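Local coordinates for protein DNA polymerase beta (Leishmania infantum, PDB 4P4M) that adds deoxynucleotides to a DNA primer from their triphosphates and probably serves base excision repair, at residues Q103-A111 against L137-F148. Numbering follows the deposited sequence. Where two conformers were deposited one is given.
Sequences QVHGFGPRA and LTDQQRVGIKYF. With NA (sodium ion), chain F; nucleotides of chain B.
The helix-hairpin-helix of the polymerase X fingers domain, whose hairpin V104-F107 is a type II beta turn ahead of helix 109-119, grips the DNA backbone with one side and rests the other on helix 139-146, where H105 and G106 meet G144 and Q141. The Q141 side chain lies across the F107 ring and reaches the turn. With CG anti to its carbonyl carbon (chi1 -78°) and the chain extended beyond it, its amide lies nearly parallel to the F107 ring, and Q141 CG makes a CH-pi contact over one face of that ring, offset toward its rim, 4.0 Å from the F107 centroid. The far end of the same amide donates from NE2 to G106 O (3.1 Å), a nearly straight bond that lies in the amide plane but approaches from above the G106 carbonyl plane. Q141 also closes a capping box with T138 at the start of its helix: Q141 N donates to T138 OG1, and T138 N gives a weak bond to Q141 OE1. L137 CD2 meets the F107 ring at its edge, 3.8 Å from F107 CZ, and I145 CD1 reaches the same end of the ring. V104 CG1 packs on G144 and I145, while V104 CG2 touches F148 CE1 (4.1 Å). G144 passes close under the turn, its CA 3.7 Å from H105 O, and one water links H105 N to G144 O. Across the DNA-facing side, G106 N donates to DT4 OP1 of chain B (2.7 Å), and V104 O and F107 O bind the sodium ion that also holds this phosphate oxygen, with T102 O as a further ligand. Gripping G106 O and packing F107 against helix 139-146 probably helps keep the turn's amide and carbonyls presented to phosphate and sodium.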
ATOM      1  N   GLN A 103       6.397   0.746 -18.563  1.00 35.70           N
ATOM      2  CA  GLN A 103       7.330   1.181 -17.527  1.00 34.46           C
ATOM      3  C   GLN A 103       6.745   2.354 -16.737  1.00 39.23           C
ATOM      4  O   GLN A 103       7.135   2.594 -15.593  1.00 36.51           O
ATOM      5  CB  GLN A 103       8.680   1.585 -18.124  1.00 36.33           C
ATOM      6  CG  GLN A 103       9.483   0.444 -18.716  1.00 46.22           C
ATOM      7  CD  GLN A 103      10.856   0.892 -19.186  1.00 57.79           C
ATOM      8  OE1 GLN A 103      11.869   0.597 -18.552  1.00 65.71           O
ATOM      9  NE2 GLN A 103      10.895   1.613 -20.301  1.00 54.19           N
ATOM     10  N   VAL A 104       5.810   3.079 -17.350  1.00 33.28           N
ATOM     11  CA  VAL A 104       5.173   4.219 -16.689  1.00 30.64           C
ATOM     12  C   VAL A 104       4.063   3.795 -15.726  1.00 31.95           C
ATOM     13  O   VAL A 104       3.197   3.014 -16.087  1.00 28.70           O
ATOM     14  CB  VAL A 104       4.575   5.199 -17.698  1.00 33.89           C
ATOM     15  CG1 VAL A 104       4.042   6.434 -16.971  1.00 27.40           C
ATOM     16  CG2 VAL A 104       5.610   5.583 -18.739  1.00 29.54           C
ATOM     17  N   HIS A 105       4.088   4.329 -14.507  1.00 28.50           N
ATOM     18  CA  HIS A 105       3.082   4.048 -13.481  0.50 28.03           C
ATOM     19  C   HIS A 105       1.682   4.407 -13.979  1.00 27.59           C
ATOM     20  O   HIS A 105       1.451   5.550 -14.409  1.00 31.23           O
ATOM     21  CB  HIS A 105       3.423   4.862 -12.218  0.50 27.43           C
ATOM     22  CG  HIS A 105       2.709   4.416 -10.979  0.50 27.82           C
ATOM     23  ND1 HIS A 105       3.126   3.668  -9.927  0.50 33.98           N
ATOM     24  CD2 HIS A 105       1.410   4.779 -10.691  0.50 29.53           C
ATOM     25  CE1 HIS A 105       2.075   3.579  -9.047  0.50 23.91           C
ATOM     26  NE2 HIS A 105       1.050   4.257  -9.534  0.50 28.06           N
ATOM     27  N   GLY A 106       0.755   3.453 -13.923  1.00 28.18           N
ATOM     28  CA  GLY A 106      -0.607   3.680 -14.376  1.00 30.15           C
ATOM     29  C   GLY A 106      -0.905   3.124 -15.763  1.00 33.30           C
ATOM     30  O   GLY A 106      -2.065   3.071 -16.189  1.00 33.32           O
ATOM     31  N   PHE A 107       0.134   2.717 -16.482  1.00 31.20           N
ATOM     32  CA  PHE A 107      -0.058   2.143 -17.814  1.00 29.93           C
ATOM     33  C   PHE A 107       0.179   0.644 -17.793  1.00 34.88           C
ATOM     34  O   PHE A 107       1.268   0.195 -17.489  1.00 37.21           O
ATOM     35  CB  PHE A 107       0.862   2.814 -18.846  1.00 30.23           C
ATOM     36  CG  PHE A 107       0.496   4.234 -19.143  1.00 30.20           C
ATOM     37  CD1 PHE A 107       0.913   5.260 -18.312  1.00 29.04           C
ATOM     38  CD2 PHE A 107      -0.284   4.546 -20.245  1.00 35.13           C
ATOM     39  CE1 PHE A 107       0.564   6.574 -18.580  1.00 32.90           C
ATOM     40  CE2 PHE A 107      -0.632   5.855 -20.519  1.00 34.79           C
ATOM     41  CZ  PHE A 107      -0.208   6.869 -19.685  1.00 31.86           C
ATOM     42  N   GLY A 108      -0.849  -0.134 -18.104  1.00 34.70           N
ATOM     43  CA  GLY A 108      -0.675  -1.565 -18.259  1.00 38.89           C
ATOM     44  C   GLY A 108      -0.709  -1.914 -19.738  1.00 41.62           C
ATOM     45  O   GLY A 108      -0.781  -1.019 -20.588  1.00 38.19           O
ATOM     46  N   PRO A 109      -0.671  -3.217 -20.059  1.00 38.04           N
ATOM     47  CA  PRO A 109      -0.683  -3.662 -21.460  1.00 42.89           C
ATOM     48  C   PRO A 109      -1.837  -3.059 -22.258  1.00 47.66           C
ATOM     49  O   PRO A 109      -1.681  -2.748 -23.441  1.00 47.05           O
ATOM     50  CB  PRO A 109      -0.855  -5.174 -21.337  1.00 48.51           C
ATOM     51  CG  PRO A 109      -0.242  -5.508 -20.022  1.00 46.37           C
ATOM     52  CD  PRO A 109      -0.559  -4.346 -19.120  1.00 40.19           C
ATOM     53  N   ARG A 110      -2.986  -2.885 -21.616  1.00 47.30           N
ATOM     54  CA  ARG A 110      -4.159  -2.374 -22.315  1.00 50.72           C
ATOM     55  C   ARG A 110      -3.985  -0.923 -22.763  1.00 49.92           C
ATOM     56  O   ARG A 110      -4.263  -0.584 -23.918  1.00 45.63           O
ATOM     57  CB  ARG A 110      -5.410  -2.519 -21.445  1.00 56.69           C
ATOM     58  CG  ARG A 110      -6.704  -2.294 -22.198  1.00 57.72           C
ATOM     59  CD  ARG A 110      -6.759  -3.185 -23.425  1.00 76.16           C
ATOM     60  NE  ARG A 110      -6.459  -4.575 -23.094  1.00 82.72           N
ATOM     61  CZ  ARG A 110      -7.381  -5.485 -22.797  1.00 96.81           C
ATOM     62  NH1 ARG A 110      -8.664  -5.151 -22.796  1.00104.11           N
ATOM     63  NH2 ARG A 110      -7.019  -6.727 -22.505  1.00101.80           N
ATOM     64  N   ALA A 111      -3.522  -0.070 -21.851  1.00 42.66           N
ATOM     65  CA  ALA A 111      -3.317   1.347 -22.156  1.00 42.77           C
ATOM     66  C   ALA A 111      -2.174   1.548 -23.146  1.00 42.84           C
ATOM     67  O   ALA A 111      -2.222   2.437 -23.999  1.00 45.15           O
ATOM     68  CB  ALA A 111      -3.051   2.143 -20.871  1.00 35.20           C
ATOM     69  N   LEU A 137      -6.005  10.454 -21.264  1.00 80.60           N
ATOM     70  CA  LEU A 137      -5.246  10.100 -20.065  1.00 67.60           C
ATOM     71  C   LEU A 137      -5.997  10.496 -18.804  1.00 55.94           C
ATOM     72  O   LEU A 137      -6.538  11.599 -18.714  1.00 65.05           O
ATOM     73  CB  LEU A 137      -3.870  10.771 -20.063  1.00 54.63           C
ATOM     74  CG  LEU A 137      -2.955  10.466 -21.245  1.00 53.42           C
ATOM     75  CD1 LEU A 137      -1.574  11.082 -21.029  1.00 46.95           C
ATOM     76  CD2 LEU A 137      -2.860   8.967 -21.458  1.00 55.92           C
ATOM     77  N   THR A 138      -6.025   9.591 -17.833  1.00 43.57           N
ATOM     78  CA  THR A 138      -6.618   9.876 -16.537  1.00 49.81           C
ATOM     79  C   THR A 138      -5.677  10.713 -15.675  1.00 66.98           C
ATOM     80  O   THR A 138      -4.501  10.889 -16.003  1.00 63.99           O
ATOM     81  CB  THR A 138      -6.937   8.577 -15.772  1.00 57.77           C
ATOM     82  OG1 THR A 138      -5.719   7.955 -15.343  1.00 52.44           O
ATOM     83  CG2 THR A 138      -7.719   7.613 -16.657  1.00 65.85           C
ATOM     84  N   ASP A 139      -6.201  11.218 -14.564  1.00 71.29           N
ATOM     85  CA  ASP A 139      -5.398  11.977 -13.610  1.00 64.94           C
ATOM     86  C   ASP A 139      -4.271  11.135 -12.996  1.00 53.40           C
ATOM     87  O   ASP A 139      -3.164  11.632 -12.774  1.00 61.95           O
ATOM     88  CB  ASP A 139      -6.292  12.589 -12.523  1.00 55.09           C
ATOM     89  CG  ASP A 139      -7.018  13.839 -13.002  1.00 68.66           C
ATOM     90  OD1 ASP A 139      -6.873  14.197 -14.194  1.00 62.34           O
ATOM     91  OD2 ASP A 139      -7.735  14.463 -12.192  1.00 78.57           O
ATOM     92  N   GLN A 140      -4.542   9.860 -12.740  1.00 38.51           N
ATOM     93  CA  GLN A 140      -3.519   8.972 -12.174  1.00 22.55           C
ATOM     94  C   GLN A 140      -2.349   8.663 -13.126  1.00 39.58           C
ATOM     95  O   GLN A 140      -1.190   8.541 -12.703  1.00 36.76           O
ATOM     96  CB  GLN A 140      -4.137   7.653 -11.719  1.00 33.16           C
ATOM     97  CG  GLN A 140      -3.079   6.646 -11.275  1.00 36.84           C
ATOM     98  CD  GLN A 140      -3.657   5.459 -10.522  1.00 71.53           C
ATOM     99  OE1 GLN A 140      -4.878   5.300 -10.419  1.00 72.84           O
ATOM    100  NE2 GLN A 140      -2.774   4.612  -9.990  1.00 78.47           N
ATOM    101  N   GLN A 141      -2.659   8.490 -14.407  1.00 39.25           N
ATOM    102  CA  GLN A 141      -1.621   8.257 -15.405  1.00 34.70           C
ATOM    103  C   GLN A 141      -0.773   9.510 -15.550  1.00 32.63           C
ATOM    104  O   GLN A 141       0.437   9.438 -15.804  1.00 29.15           O
ATOM    105  CB  GLN A 141      -2.250   7.845 -16.750  1.00 33.91           C
ATOM    106  CG  GLN A 141      -2.683   6.382 -16.766  1.00 32.53           C
ATOM    107  CD  GLN A 141      -3.646   6.035 -17.895  1.00 32.19           C
ATOM    108  OE1 GLN A 141      -4.214   6.912 -18.540  1.00 36.21           O
ATOM    109  NE2 GLN A 141      -3.837   4.743 -18.122  1.00 35.92           N
ATOM    110  N   ARG A 142      -1.408  10.667 -15.373  1.00 27.03           N
ATOM    111  CA  ARG A 142      -0.707  11.937 -15.523  1.00 27.11           C
ATOM    112  C   ARG A 142       0.348  12.134 -14.440  1.00 27.71           C
ATOM    113  O   ARG A 142       1.394  12.741 -14.686  1.00 25.21           O
ATOM    114  CB  ARG A 142      -1.691  13.110 -15.560  1.00 37.78           C
ATOM    115  CG  ARG A 142      -2.642  13.050 -16.748  1.00 49.07           C
ATOM    116  CD  ARG A 142      -3.363  14.365 -17.001  1.00 53.40           C
ATOM    117  NE  ARG A 142      -4.409  14.196 -18.010  1.00 57.55           N
ATOM    118  CZ  ARG A 142      -4.213  14.294 -19.323  1.00 62.63           C
ATOM    119  NH1 ARG A 142      -3.008  14.572 -19.802  1.00 59.99           N
ATOM    120  NH2 ARG A 142      -5.228  14.118 -20.159  1.00 65.51           N
ATOM    121  N   VAL A 143       0.074  11.625 -13.241  1.00 25.46           N
ATOM    122  CA  VAL A 143       1.063  11.678 -12.166  1.00 23.16           C
ATOM    123  C   VAL A 143       2.250  10.770 -12.477  1.00 28.51           C
ATOM    124  O   VAL A 143       3.403  11.140 -12.249  1.00 24.88           O
ATOM    125  CB  VAL A 143       0.439  11.310 -10.789  1.00 29.29           C
ATOM    126  CG1 VAL A 143       1.521  11.175  -9.731  1.00 27.40           C
ATOM    127  CG2 VAL A 143      -0.594  12.353 -10.385  1.00 30.37           C
ATOM    128  N   GLY A 144       1.979   9.584 -13.012  1.00 25.80           N
ATOM    129  CA  GLY A 144       3.051   8.667 -13.371  1.00 26.06           C
ATOM    130  C   GLY A 144       3.994   9.257 -14.406  1.00 27.43           C
ATOM    131  O   GLY A 144       5.211   9.036 -14.384  1.00 26.56           O
ATOM    132  N   ILE A 145       3.422  10.023 -15.328  1.00 23.20           N
ATOM    133  CA  ILE A 145       4.203  10.686 -16.359  1.00 22.92           C
ATOM    134  C   ILE A 145       5.009  11.855 -15.799  1.00 30.40           C
ATOM    135  O   ILE A 145       6.218  11.956 -16.025  1.00 24.93           O
ATOM    136  CB  ILE A 145       3.287  11.177 -17.490  1.00 28.13           C
ATOM    137  CG1 ILE A 145       2.750   9.976 -18.278  1.00 30.05           C
ATOM    138  CG2 ILE A 145       4.030  12.171 -18.382  1.00 29.02           C
ATOM    139  CD1 ILE A 145       1.526  10.291 -19.136  1.00 32.21           C
ATOM    140  N   LYS A 146       4.342  12.730 -15.058  1.00 24.94           N
ATOM    141  CA  LYS A 146       5.000  13.914 -14.499  1.00 27.68           C
ATOM    142  C   LYS A 146       6.165  13.571 -13.570  1.00 22.24           C
ATOM    143  O   LYS A 146       7.186  14.277 -13.551  1.00 22.37           O
ATOM    144  CB  LYS A 146       3.983  14.794 -13.760  1.00 29.46           C
ATOM    145  CG  LYS A 146       4.621  15.990 -13.063  1.00 38.12           C
ATOM    146  CD  LYS A 146       3.589  16.913 -12.435  1.00 49.92           C
ATOM    147  CE  LYS A 146       4.262  18.145 -11.839  1.00 61.91           C
ATOM    148  NZ  LYS A 146       3.274  19.076 -11.227  1.00 64.38           N
ATOM    149  N   TYR A 147       6.013  12.493 -12.799  1.00 21.61           N
ATOM    150  CA  TYR A 147       7.026  12.078 -11.824  1.00 21.34           C
ATOM    151  C   TYR A 147       7.859  10.874 -12.281  1.00 19.14           C
ATOM    152  O   TYR A 147       8.429  10.158 -11.457  1.00 21.44           O
ATOM    153  CB  TYR A 147       6.363  11.776 -10.462  1.00 21.16           C
ATOM    154  CG  TYR A 147       5.869  13.024  -9.753  1.00 20.51           C
ATOM    155  CD1 TYR A 147       4.578  13.510  -9.964  1.00 24.14           C
ATOM    156  CD2 TYR A 147       6.702  13.732  -8.892  1.00 24.10           C
ATOM    157  CE1 TYR A 147       4.124  14.666  -9.318  1.00 22.85           C
ATOM    158  CE2 TYR A 147       6.252  14.888  -8.240  1.00 22.56           C
ATOM    159  CZ  TYR A 147       4.968  15.346  -8.467  1.00 27.20           C
ATOM    160  OH  TYR A 147       4.531  16.489  -7.825  1.00 24.10           O
ATOM    161  N   PHE A 148       7.944  10.668 -13.594  1.00 21.28           N
ATOM    162  CA  PHE A 148       8.694   9.533 -14.146  1.00 23.39           C
ATOM    163  C   PHE A 148      10.124   9.431 -13.609  1.00 26.30           C
ATOM    164  O   PHE A 148      10.545   8.356 -13.192  1.00 22.26           O
ATOM    165  CB  PHE A 148       8.697   9.556 -15.683  1.00 23.12           C
ATOM    166  CG  PHE A 148       9.358   8.344 -16.309  1.00 28.49           C
ATOM    167  CD1 PHE A 148       8.692   7.131 -16.383  1.00 29.22           C
ATOM    168  CD2 PHE A 148      10.646   8.426 -16.816  1.00 29.58           C
ATOM    169  CE1 PHE A 148       9.304   6.016 -16.948  1.00 32.51           C
ATOM    170  CE2 PHE A 148      11.260   7.318 -17.390  1.00 33.20           C
ATOM    171  CZ  PHE A 148      10.591   6.113 -17.449  1.00 34.38           C
TER
HETATM  172 NA    NA F 403       3.062   0.366 -15.554  1.00 33.10          NA
ATOM    173  P    DG B   3      -4.180  -1.583 -18.219  1.00 38.29           P
ATOM    174  OP1  DG B   3      -3.784  -0.447 -19.072  1.00 44.79           O
ATOM    175  OP2  DG B   3      -3.841  -2.969 -18.598  1.00 45.80           O
ATOM    176  O5'  DG B   3      -3.590  -1.326 -16.750  1.00 33.77           O
ATOM    177  C5'  DG B   3      -3.752  -0.044 -16.149  1.00 30.87           C
ATOM    178  C4'  DG B   3      -3.348  -0.090 -14.681  1.00 37.23           C
ATOM    179  O4'  DG B   3      -4.362  -0.809 -13.922  1.00 38.82           O
ATOM    180  C3'  DG B   3      -2.017  -0.787 -14.392  1.00 36.56           C
ATOM    181  O3'  DG B   3      -1.050   0.187 -13.949  1.00 29.88           O
ATOM    182  C2'  DG B   3      -2.351  -1.829 -13.319  1.00 36.38           C
ATOM    183  C1'  DG B   3      -3.713  -1.367 -12.801  1.00 32.71           C
ATOM    184  N9   DG B   3      -4.508  -2.451 -12.209  1.00 33.42           N
ATOM    185  C8   DG B   3      -4.767  -3.704 -12.722  1.00 37.04           C
ATOM    186  N7   DG B   3      -5.510  -4.452 -11.939  1.00 33.30           N
ATOM    187  C5   DG B   3      -5.756  -3.644 -10.838  1.00 31.03           C
ATOM    188  C6   DG B   3      -6.493  -3.913  -9.662  1.00 30.68           C
ATOM    189  O6   DG B   3      -7.085  -4.959  -9.370  1.00 28.45           O
ATOM    190  N1   DG B   3      -6.494  -2.823  -8.784  1.00 25.84           N
ATOM    191  C2   DG B   3      -5.855  -1.625  -9.029  1.00 28.10           C
ATOM    192  N2   DG B   3      -5.964  -0.686  -8.078  1.00 22.15           N
ATOM    193  N3   DG B   3      -5.156  -1.358 -10.134  1.00 25.48           N
ATOM    194  C4   DG B   3      -5.147  -2.414 -10.986  1.00 27.93           C
ATOM    195  P    DT B   4       0.399  -0.272 -13.436  1.00 35.20           P
ATOM    196  OP1  DT B   4       1.329   0.850 -13.662  1.00 32.74           O
ATOM    197  OP2  DT B   4       0.671  -1.623 -13.970  1.00 37.83           O
ATOM    198  O5'  DT B   4       0.227  -0.369 -11.849  1.00 33.57           O
ATOM    199  C5'  DT B   4      -0.274   0.765 -11.156  1.00 32.71           C
ATOM    200  C4'  DT B   4      -0.547   0.435  -9.699  1.00 33.99           C
ATOM    201  O4'  DT B   4      -1.623  -0.537  -9.592  1.00 34.18           O
ATOM    202  C3'  DT B   4       0.651  -0.132  -8.951  1.00 35.60           C
ATOM    203  O3'  DT B   4       0.857   0.752  -7.884  1.00 34.58           O
ATOM    204  C2'  DT B   4       0.221  -1.532  -8.504  1.00 40.86           C
ATOM    205  C1'  DT B   4      -1.305  -1.482  -8.586  1.00 34.28           C
ATOM    206  N1   DT B   4      -1.932  -2.811  -8.903  1.00 35.26           N
ATOM    207  C2   DT B   4      -2.880  -3.333  -8.042  1.00 32.32           C
ATOM    208  O2   DT B   4      -3.246  -2.773  -7.028  1.00 30.66           O
ATOM    209  N3   DT B   4      -3.390  -4.548  -8.411  1.00 26.54           N
ATOM    210  C4   DT B   4      -3.058  -5.288  -9.523  1.00 32.36           C
ATOM    211  O4   DT B   4      -3.581  -6.376  -9.746  1.00 31.68           O
ATOM    212  C5   DT B   4      -2.064  -4.691 -10.388  1.00 35.56           C
ATOM    213  C7   DT B   4      -1.620  -5.404 -11.635  1.00 38.44           C
ATOM    214  C6   DT B   4      -1.557  -3.500 -10.041  1.00 35.06           C
ATOM    215  P    DA B   2      -9.137  -5.823 -18.761  1.00 66.95           P
ATOM    216  OP1  DA B   2      -9.012  -5.611 -20.217  1.00 62.66           O
ATOM    217  OP2  DA B   2      -8.569  -7.032 -18.119  1.00 64.91           O
ATOM    218  O5'  DA B   2      -8.511  -4.562 -18.005  1.00 58.66           O
ATOM    219  C5'  DA B   2      -8.948  -3.253 -18.320  1.00 47.63           C
ATOM    220  C4'  DA B   2      -7.974  -2.240 -17.743  1.00 43.65           C
ATOM    221  O4'  DA B   2      -8.305  -1.915 -16.370  1.00 45.76           O
ATOM    222  C3'  DA B   2      -6.516  -2.672 -17.723  1.00 40.31           C
ATOM    223  O3'  DA B   2      -5.766  -1.500 -18.004  1.00 42.66           O
ATOM    224  C2'  DA B   2      -6.314  -3.179 -16.291  1.00 39.93           C
ATOM    225  C1'  DA B   2      -7.268  -2.296 -15.484  1.00 42.80           C
ATOM    226  N9   DA B   2      -7.961  -2.923 -14.352  1.00 37.56           N
ATOM    227  C8   DA B   2      -8.491  -4.182 -14.302  1.00 37.97           C
ATOM    228  N7   DA B   2      -9.081  -4.469 -13.163  1.00 34.30           N
ATOM    229  C5   DA B   2      -8.948  -3.312 -12.416  1.00 32.92           C
ATOM    230  C6   DA B   2      -9.370  -2.973 -11.115  1.00 27.00           C
ATOM    231  N6   DA B   2     -10.043  -3.808 -10.308  1.00 28.23           N
ATOM    232  N1   DA B   2      -9.069  -1.733 -10.676  1.00 30.31           N
ATOM    233  C2   DA B   2      -8.395  -0.896 -11.475  1.00 27.69           C
ATOM    234  N3   DA B   2      -7.951  -1.103 -12.717  1.00 31.41           N
ATOM    235  C4   DA B   2      -8.261  -2.345 -13.134  1.00 35.11           C
TER
HETATM  236  O   HOH W   1       5.938   6.417 -13.810  1.00 28.34           O
HETATM  237  O   HOH W   2       4.703   0.641 -13.796  1.00 37.98           O
HETATM  238  O   HOH W   3       3.132  -2.020 -15.113  1.00 48.35           O